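Local coordinates for protein phosphatidylinositol-specific phospholipase C (Listeria monocytogenes, PDB 2PLC) that is a bacterial phospholipase of the phosphatidylinositol-specific phospholipase C family, whose X domain belongs to the TIM-barrel group of folds, at residues G84-I89 with P121-Y126; D128-T133 with I152-E157. All blocks are in the same frame, centred on the assembly; numbering follows the deposited sequence.

Contact 1 (G84-I89 with P121-Y126); sequences GVLETI and PLINIY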
ATOM      1  N   GLY A  84       8.392  10.617  11.102  1.00 21.80           N
ATOM      2  CA  GLY A  84       8.563   9.373  11.833  1.00 20.80           C
ATOM      3  C   GLY A  84       8.385   8.193  10.902  1.00 17.93           C
ATOM      4  O   GLY A  84       9.167   7.236  10.927  1.00 25.80           O
ATOM      5  N   VAL A  85       7.353   8.271  10.066  1.00 15.90           N
ATOM      6  CA  VAL A  85       7.051   7.222   9.094  1.00 14.19           C
ATOM      7  C   VAL A  85       8.218   7.061   8.112  1.00 10.56           C
ATOM      8  O   VAL A  85       8.697   5.948   7.889  1.00 19.21           O
ATOM      9  CB  VAL A  85       5.748   7.545   8.316  1.00 16.35           C
ATOM     10  CG1 VAL A  85       5.524   6.537   7.206  1.00 12.90           C
ATOM     11  CG2 VAL A  85       4.566   7.533   9.264  1.00 14.89           C
ATOM     12  N   LEU A  86       8.685   8.175   7.548  1.00 15.00           N
ATOM     13  CA  LEU A  86       9.795   8.148   6.600  1.00 10.64           C
ATOM     14  C   LEU A  86      11.066   7.577   7.204  1.00 14.28           C
ATOM     15  O   LEU A  86      11.779   6.824   6.538  1.00 16.49           O
ATOM     16  CB  LEU A  86      10.065   9.544   6.031  1.00 15.76           C
ATOM     17  CG  LEU A  86       8.950  10.087   5.137  1.00 15.97           C
ATOM     18  CD1 LEU A  86       9.332  11.447   4.578  1.00 16.88           C
ATOM     19  CD2 LEU A  86       8.670   9.104   4.009  1.00  9.77           C
ATOM     20  N   GLU A  87      11.339   7.898   8.468  1.00 13.26           N
ATOM     21  CA  GLU A  87      12.543   7.379   9.112  1.00 15.22           C
ATOM     22  C   GLU A  87      12.441   5.876   9.321  1.00 19.54           C
ATOM     23  O   GLU A  87      13.429   5.151   9.191  1.00 28.09           O
ATOM     24  CB  GLU A  87      12.817   8.072  10.443  1.00 18.93           C
ATOM     25  CG  GLU A  87      13.930   7.390  11.219  1.00 18.37           C
ATOM     26  CD  GLU A  87      14.538   8.260  12.272  1.00 24.29           C
ATOM     27  OE1 GLU A  87      13.962   8.352  13.375  1.00 28.75           O
ATOM     28  OE2 GLU A  87      15.606   8.843  11.994  1.00 22.67           O
ATOM     29  N   THR A  88      11.240   5.412   9.638  1.00 17.05           N
ATOM     30  CA  THR A  88      11.009   3.993   9.843  1.00 14.64           C
ATOM     31  C   THR A  88      11.187   3.241   8.529  1.00 17.93           C
ATOM     32  O   THR A  88      11.919   2.257   8.475  1.00 19.81           O
ATOM     33  CB  THR A  88       9.596   3.732  10.402  1.00 19.16           C
ATOM     34  OG1 THR A  88       9.445   4.396  11.665  1.00 14.17           O
ATOM     35  CG2 THR A  88       9.364   2.235  10.591  1.00 23.57           C
ATOM     36  N   ILE A  89      10.526   3.714   7.471  1.00 20.04           N
ATOM     37  CA  ILE A  89      10.606   3.081   6.151  1.00 22.50           C
ATOM     38  C   ILE A  89      12.056   3.031   5.683  1.00 22.10           C
ATOM     39  O   ILE A  89      12.553   2.001   5.227  1.00 26.70           O
ATOM     40  CB  ILE A  89       9.830   3.872   5.083  1.00 22.69           C
ATOM     41  CG1 ILE A  89       8.402   4.159   5.538  1.00 27.24           C
ATOM     42  CG2 ILE A  89       9.832   3.105   3.777  1.00 28.07           C
ATOM     43  CD1 ILE A  89       7.647   2.939   5.952  1.00 36.92           C
ATOM     44  N   PRO A 121      10.013  19.505   1.429  1.00 34.36           N
ATOM     45  CA  PRO A 121      11.262  19.547   2.201  1.00 34.71           C
ATOM     46  C   PRO A 121      11.575  18.211   2.874  1.00 34.88           C
ATOM     47  O   PRO A 121      12.738  17.836   3.014  1.00 34.53           O
ATOM     48  CB  PRO A 121      10.982  20.634   3.236  1.00 36.94           C
ATOM     49  CG  PRO A 121      10.051  21.559   2.507  1.00 34.94           C
ATOM     50  CD  PRO A 121       9.107  20.593   1.845  1.00 30.69           C
ATOM     51  N   LEU A 122      10.527  17.492   3.268  1.00 34.50           N
ATOM     52  CA  LEU A 122      10.664  16.194   3.926  1.00 34.31           C
ATOM     53  C   LEU A 122      11.049  15.085   2.961  1.00 30.96           C
ATOM     54  O   LEU A 122      11.895  14.250   3.270  1.00 34.19           O
ATOM     55  CB  LEU A 122       9.361  15.809   4.617  1.00 33.67           C
ATOM     56  CG  LEU A 122       9.408  15.702   6.136  1.00 34.21           C
ATOM     57  CD1 LEU A 122       8.103  15.094   6.606  1.00 34.59           C
ATOM     58  CD2 LEU A 122      10.586  14.842   6.577  1.00 32.20           C
ATOM     59  N   ILE A 123      10.371  15.045   1.821  1.00 30.20           N
ATOM     60  CA  ILE A 123      10.641  14.037   0.806  1.00 30.52           C
ATOM     61  C   ILE A 123      12.057  14.225   0.259  1.00 31.42           C
ATOM     62  O   ILE A 123      12.819  13.267   0.156  1.00 30.12           O
ATOM     63  CB  ILE A 123       9.613  14.120  -0.356  1.00 32.66           C
ATOM     64  CG1 ILE A 123       8.197  13.829   0.159  1.00 29.78           C
ATOM     65  CG2 ILE A 123       9.987  13.154  -1.469  1.00 28.54           C
ATOM     66  CD1 ILE A 123       8.040  12.479   0.847  1.00 28.87           C
ATOM     67  N   ASN A 124      12.412  15.474  -0.028  1.00 30.85           N
ATOM     68  CA  ASN A 124      13.728  15.819  -0.563  1.00 33.27           C
ATOM     69  C   ASN A 124      14.884  15.376   0.335  1.00 32.17           C
ATOM     70  O   ASN A 124      15.991  15.125  -0.141  1.00 36.99           O
ATOM     71  CB  ASN A 124      13.809  17.324  -0.819  1.00 36.29           C
ATOM     72  CG  ASN A 124      15.023  17.708  -1.628  1.00 39.95           C
ATOM     73  OD1 ASN A 124      15.316  17.101  -2.663  1.00 43.87           O
ATOM     74  ND2 ASN A 124      15.744  18.719  -1.161  1.00 43.83           N
ATOM     75  N   ILE A 125      14.624  15.292   1.634  1.00 31.96           N
ATOM     76  CA  ILE A 125      15.628  14.861   2.601  1.00 30.11           C
ATOM     77  C   ILE A 125      15.958  13.381   2.400  1.00 29.68           C
ATOM     78  O   ILE A 125      17.086  12.942   2.629  1.00 26.24           O
ATOM     79  CB  ILE A 125      15.117  15.085   4.054  1.00 33.52           C
ATOM     80  CG1 ILE A 125      14.957  16.577   4.316  1.00 38.64           C
ATOM     81  CG2 ILE A 125      16.050  14.474   5.070  1.00 32.21           C
ATOM     82  CD1 ILE A 125      16.148  17.398   3.861  1.00 38.85           C
ATOM     83  N   TYR A 126      14.963  12.623   1.951  1.00 28.87           N
ATOM     84  CA  TYR A 126      15.112  11.190   1.731  1.00 28.00           C
ATOM     85  C   TYR A 126      15.053  10.805   0.258  1.00 27.24           C
ATOM     86  O   TYR A 126      14.753   9.658  -0.067  1.00 30.23           O
ATOM     87  CB  TYR A 126      14.013  10.444   2.490  1.00 25.47           C
ATOM     88  CG  TYR A 126      14.080  10.614   3.989  1.00 26.29           C
ATOM     89  CD1 TYR A 126      14.996   9.888   4.748  1.00 27.64           C
ATOM     90  CD2 TYR A 126      13.219  11.488   4.651  1.00 24.30           C
ATOM     91  CE1 TYR A 126      15.053  10.021   6.128  1.00 23.41           C
ATOM     92  CE2 TYR A 126      13.269  11.629   6.035  1.00 22.91           C
ATOM     93  CZ  TYR A 126      14.187  10.890   6.762  1.00 16.21           C
ATOM     94  OH  TYR A 126      14.232  10.993   8.130  1.00 26.17           O
TER
HETATM   95  O   HOH W   1      16.090   9.373   9.042  1.00 31.49           O
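Two helices of the X domain, 82-95 and 114-125, pack here through Leu86 and Tyr126, the residue that follows the second helix. The backbones are well separated (the nearest CA atoms, of Leu86 and Tyr126, are 7.8 Å apart), so the contact is made mainly by side chains. Leu86 points toward the partner, its CG beside its own backbone N (chi1 -67°), and CD1, trans to CA, is carried out toward the second helix. Its CB lies 3.8 Å from CE2 of Tyr126, meeting the ring obliquely. Further out, Leu86 CD1 sits 4.1 Å from CD2 of Leu122 and 4.1 Å from CD1 of Ile123. At the hydroxyl end of the ring, Tyr126 OH is 4.0 Å from CB of Glu87. A water in the ring plane, 2.6 Å from Tyr126 OH, donates to OE2 of Glu87 (O-to-OE2 3.0 Å), joining phenol and carboxylate indirectly. Leu122 also touches Leu82 and Ser83 near the start of helix 82-95, and Tyr126 touches Thr90 further along it. Ile123 leads on to Leu164 and Ile166 of strand 164-166, while Val85, Thr88 and Ile89 pack on Leu50 of helix 50-55.

Contact 2 (D128-T133 with I152-E157); sequences DYFYTT and ILLLSE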
ATOM      1  N   ASP A 128      17.176   9.884  -1.862  1.00 31.19           N
ATOM      2  CA  ASP A 128      17.955   8.717  -2.271  1.00 33.45           C
ATOM      3  C   ASP A 128      17.185   7.414  -2.069  1.00 31.32           C
ATOM      4  O   ASP A 128      17.606   6.359  -2.548  1.00 36.35           O
ATOM      5  CB  ASP A 128      19.290   8.657  -1.520  1.00 46.45           C
ATOM      6  CG  ASP A 128      20.268   9.729  -1.971  1.00 54.60           C
ATOM      7  OD1 ASP A 128      20.248  10.107  -3.164  1.00 60.33           O
ATOM      8  OD2 ASP A 128      21.067  10.190  -1.130  1.00 63.67           O
ATOM      9  N   TYR A 129      16.061   7.492  -1.356  1.00 27.36           N
ATOM     10  CA  TYR A 129      15.230   6.320  -1.091  1.00 20.92           C
ATOM     11  C   TYR A 129      13.947   6.329  -1.913  1.00 25.67           C
ATOM     12  O   TYR A 129      13.068   5.491  -1.713  1.00 26.50           O
ATOM     13  CB  TYR A 129      14.897   6.213   0.398  1.00 23.13           C
ATOM     14  CG  TYR A 129      16.089   5.884   1.267  1.00 22.85           C
ATOM     15  CD1 TYR A 129      16.480   4.562   1.470  1.00 23.68           C
ATOM     16  CD2 TYR A 129      16.826   6.896   1.885  1.00 27.91           C
ATOM     17  CE1 TYR A 129      17.577   4.251   2.270  1.00 24.20           C
ATOM     18  CE2 TYR A 129      17.928   6.597   2.688  1.00 27.08           C
ATOM     19  CZ  TYR A 129      18.294   5.270   2.876  1.00 26.85           C
ATOM     20  OH  TYR A 129      19.362   4.964   3.691  1.00 35.01           O
ATOM     21  N   PHE A 130      13.845   7.275  -2.841  1.00 26.05           N
ATOM     22  CA  PHE A 130      12.668   7.377  -3.695  1.00 30.11           C
ATOM     23  C   PHE A 130      12.953   7.075  -5.162  1.00 32.98           C
ATOM     24  O   PHE A 130      13.949   7.547  -5.717  1.00 33.25           O
ATOM     25  CB  PHE A 130      12.040   8.772  -3.578  1.00 29.61           C
ATOM     26  CG  PHE A 130      11.164   8.938  -2.375  1.00 28.93           C
ATOM     27  CD1 PHE A 130      11.709   9.275  -1.142  1.00 29.08           C
ATOM     28  CD2 PHE A 130       9.794   8.713  -2.466  1.00 29.23           C
ATOM     29  CE1 PHE A 130      10.905   9.383  -0.012  1.00 29.72           C
ATOM     30  CE2 PHE A 130       8.982   8.817  -1.344  1.00 32.08           C
ATOM     31  CZ  PHE A 130       9.541   9.152  -0.112  1.00 30.51           C
ATOM     32  N   TYR A 131      12.102   6.252  -5.773  1.00 32.46           N
ATOM     33  CA  TYR A 131      12.240   5.941  -7.189  1.00 29.96           C
ATOM     34  C   TYR A 131      11.834   7.220  -7.899  1.00 33.07           C
ATOM     35  O   TYR A 131      10.712   7.705  -7.732  1.00 26.10           O
ATOM     36  CB  TYR A 131      11.309   4.810  -7.614  1.00 28.15           C
ATOM     37  CG  TYR A 131      11.170   4.672  -9.120  1.00 25.13           C
ATOM     38  CD1 TYR A 131      12.192   4.121  -9.891  1.00 26.25           C
ATOM     39  CD2 TYR A 131      10.006   5.081  -9.768  1.00 26.03           C
ATOM     40  CE1 TYR A 131      12.051   3.980 -11.272  1.00 23.13           C
ATOM     41  CE2 TYR A 131       9.857   4.945 -11.136  1.00 25.43           C
ATOM     42  CZ  TYR A 131      10.878   4.393 -11.883  1.00 26.56           C
ATOM     43  OH  TYR A 131      10.710   4.244 -13.241  1.00 31.24           O
ATOM     44  N   THR A 132      12.730   7.739  -8.722  1.00 38.48           N
ATOM     45  CA  THR A 132      12.450   8.980  -9.407  1.00 42.06           C
ATOM     46  C   THR A 132      12.847   8.957 -10.880  1.00 40.00           C
ATOM     47  O   THR A 132      13.762   8.239 -11.276  1.00 41.80           O
ATOM     48  CB  THR A 132      13.145  10.132  -8.658  1.00 39.47           C
ATOM     49  OG1 THR A 132      12.657  11.382  -9.148  1.00 61.99           O
ATOM     50  CG2 THR A 132      14.663  10.053  -8.820  1.00 38.43           C
ATOM     51  N   THR A 133      12.106   9.708 -11.691  1.00 44.68           N
ATOM     52  CA  THR A 133      12.354   9.814 -13.129  1.00 47.71           C
ATOM     53  C   THR A 133      12.321  11.294 -13.523  1.00 53.85           C
ATOM     54  O   THR A 133      11.857  12.131 -12.749  1.00 53.38           O
ATOM     55  CB  THR A 133      11.275   9.063 -13.953  1.00 43.44           C
ATOM     56  OG1 THR A 133       9.986   9.642 -13.706  1.00 41.81           O
ATOM     57  CG2 THR A 133      11.255   7.581 -13.603  1.00 37.31           C
ATOM     58  N   ILE A 152      11.445   3.527  -2.573  1.00 22.37           N
ATOM     59  CA  ILE A 152      10.022   3.708  -2.337  1.00 20.63           C
ATOM     60  C   ILE A 152       9.351   4.152  -3.628  1.00 21.13           C
ATOM     61  O   ILE A 152       9.831   5.060  -4.297  1.00 23.28           O
ATOM     62  CB  ILE A 152       9.760   4.814  -1.269  1.00 17.23           C
ATOM     63  CG1 ILE A 152      10.334   4.398   0.084  1.00 27.21           C
ATOM     64  CG2 ILE A 152       8.264   5.101  -1.131  1.00 14.65           C
ATOM     65  CD1 ILE A 152      10.244   5.481   1.143  1.00 26.95           C
ATOM     66  N   LEU A 153       8.275   3.470  -4.004  1.00 21.25           N
ATOM     67  CA  LEU A 153       7.512   3.849  -5.183  1.00 16.53           C
ATOM     68  C   LEU A 153       6.340   4.649  -4.621  1.00 14.08           C
ATOM     69  O   LEU A 153       5.417   4.083  -4.050  1.00 13.18           O
ATOM     70  CB  LEU A 153       7.008   2.614  -5.941  1.00 15.75           C
ATOM     71  CG  LEU A 153       6.091   2.944  -7.125  1.00 18.81           C
ATOM     72  CD1 LEU A 153       6.759   3.973  -8.033  1.00 23.69           C
ATOM     73  CD2 LEU A 153       5.747   1.695  -7.899  1.00 23.22           C
ATOM     74  N   LEU A 154       6.391   5.966  -4.762  1.00 17.00           N
ATOM     75  CA  LEU A 154       5.343   6.842  -4.242  1.00 15.08           C
ATOM     76  C   LEU A 154       4.103   6.965  -5.126  1.00 21.63           C
ATOM     77  O   LEU A 154       4.204   7.138  -6.337  1.00 25.56           O
ATOM     78  CB  LEU A 154       5.921   8.241  -3.985  1.00  6.24           C
ATOM     79  CG  LEU A 154       5.010   9.309  -3.370  1.00 15.13           C
ATOM     80  CD1 LEU A 154       4.667   8.935  -1.946  1.00 10.85           C
ATOM     81  CD2 LEU A 154       5.704  10.665  -3.392  1.00  7.25           C
ATOM     82  N   LEU A 155       2.930   6.873  -4.507  1.00 23.35           N
ATOM     83  CA  LEU A 155       1.666   7.025  -5.220  1.00 24.38           C
ATOM     84  C   LEU A 155       0.978   8.203  -4.548  1.00 22.37           C
ATOM     85  O   LEU A 155       0.369   8.051  -3.490  1.00 20.92           O
ATOM     86  CB  LEU A 155       0.805   5.763  -5.104  1.00 14.76           C
ATOM     87  CG  LEU A 155       1.359   4.483  -5.730  1.00 16.45           C
ATOM     88  CD1 LEU A 155       0.380   3.340  -5.524  1.00 13.16           C
ATOM     89  CD2 LEU A 155       1.608   4.702  -7.210  1.00 13.75           C
ATOM     90  N   SER A 156       1.139   9.387  -5.133  1.00 24.02           N
ATOM     91  CA  SER A 156       0.563  10.614  -4.583  1.00 25.82           C
ATOM     92  C   SER A 156      -0.912  10.824  -4.860  1.00 25.76           C
ATOM     93  O   SER A 156      -1.371  10.692  -5.992  1.00 28.26           O
ATOM     94  CB  SER A 156       1.329  11.842  -5.076  1.00 25.94           C
ATOM     95  OG  SER A 156       2.651  11.847  -4.579  1.00 34.31           O
ATOM     96  N   GLU A 157      -1.634  11.214  -3.816  1.00 27.23           N
ATOM     97  CA  GLU A 157      -3.057  11.490  -3.914  1.00 32.45           C
ATOM     98  C   GLU A 157      -3.357  12.795  -3.191  1.00 38.19           C
ATOM     99  O   GLU A 157      -3.255  12.880  -1.964  1.00 38.50           O
ATOM    100  CB  GLU A 157      -3.872  10.358  -3.294  1.00 21.87           C
ATOM    101  CG  GLU A 157      -5.373  10.578  -3.362  1.00 24.46           C
ATOM    102  CD  GLU A 157      -6.172   9.394  -2.853  1.00 24.88           C
ATOM    103  OE1 GLU A 157      -5.578   8.473  -2.260  1.00 29.36           O
ATOM    104  OE2 GLU A 157      -7.406   9.384  -3.047  1.00 34.32           O
TER
HETATM  105  O   HOH W   2       8.725   7.109  -5.714  1.00 27.99           O
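The Phe130 and Ile152 side chains run out alongside each other where the chain leading into strand 132-134 meets the start of strand 152-157, a strand of the mixed sheet in this TIM-barrel-type domain. CB of Ile152 stands over one face of the Phe130 ring, 4.3 Å from its centroid and only 20° off the normal, which meets the criterion for a CH-pi contact. CD1 of Ile152 follows CB over that face, 3.9 Å from CZ of Phe130, while CG2 lies out past the rim, 3.8 Å from CE2 of Phe130. Leu154 takes a different approach, its CB lying near the ring plane at the edge, 4.1 Å from CE2 of Phe130. Tyr131 and Leu153 make a second pair, set alongside each other. With CG of Tyr131 anti to the backbone N (chi1 166°), the ring is carried alongside Leu153, whose CD1 meets CD2 of Tyr131 obliquely at 3.8 Å.

The backbones join through one isolated bridge, in which Ile152 bonds to both neighbours of Phe130. Its N donates to Tyr129 O over 2.7 Å by a bent bond, whereas the bond from Tyr131 N to Ile152 O is almost straight (177°). Strands on the flanks continue the sheet: Tyr131 bonds to Gly172 and Leu154 to Met173 in strand 169-174, and Leu153 to Ile101 and Met103 in strand 101-107. Ile152 also packs on Ile89 and Leu93 of helix 82-95. Where the two segments diverge, one water replaces direct pairing: it donates to Tyr131 O and Ile152 O, and its oxygen accepts from Leu154 N at 2.8 Å.

How the contacts relate
From the N terminus, helix 82-95 supplies the first half of contact 1, which closes a 31-residue loop containing strand 101-107 when helix 114-125 returns against it. Contact 2 opens directly afterwards and closes a shorter, 18-residue loop without helix, so the two lie in series and neither nest nor cross. Their centres are 11 Å apart, and they touch: Ile89 CG2 is 3.6 Å from Ile152 CD1, and Ile123 CD1 is 3.8 Å from Phe130 CZ. The two contacts thus abut directly: helix 82-95 packs on strand 152-157, while helix 114-125 reaches it through Phe130, in the chain that leads into strand 132-134.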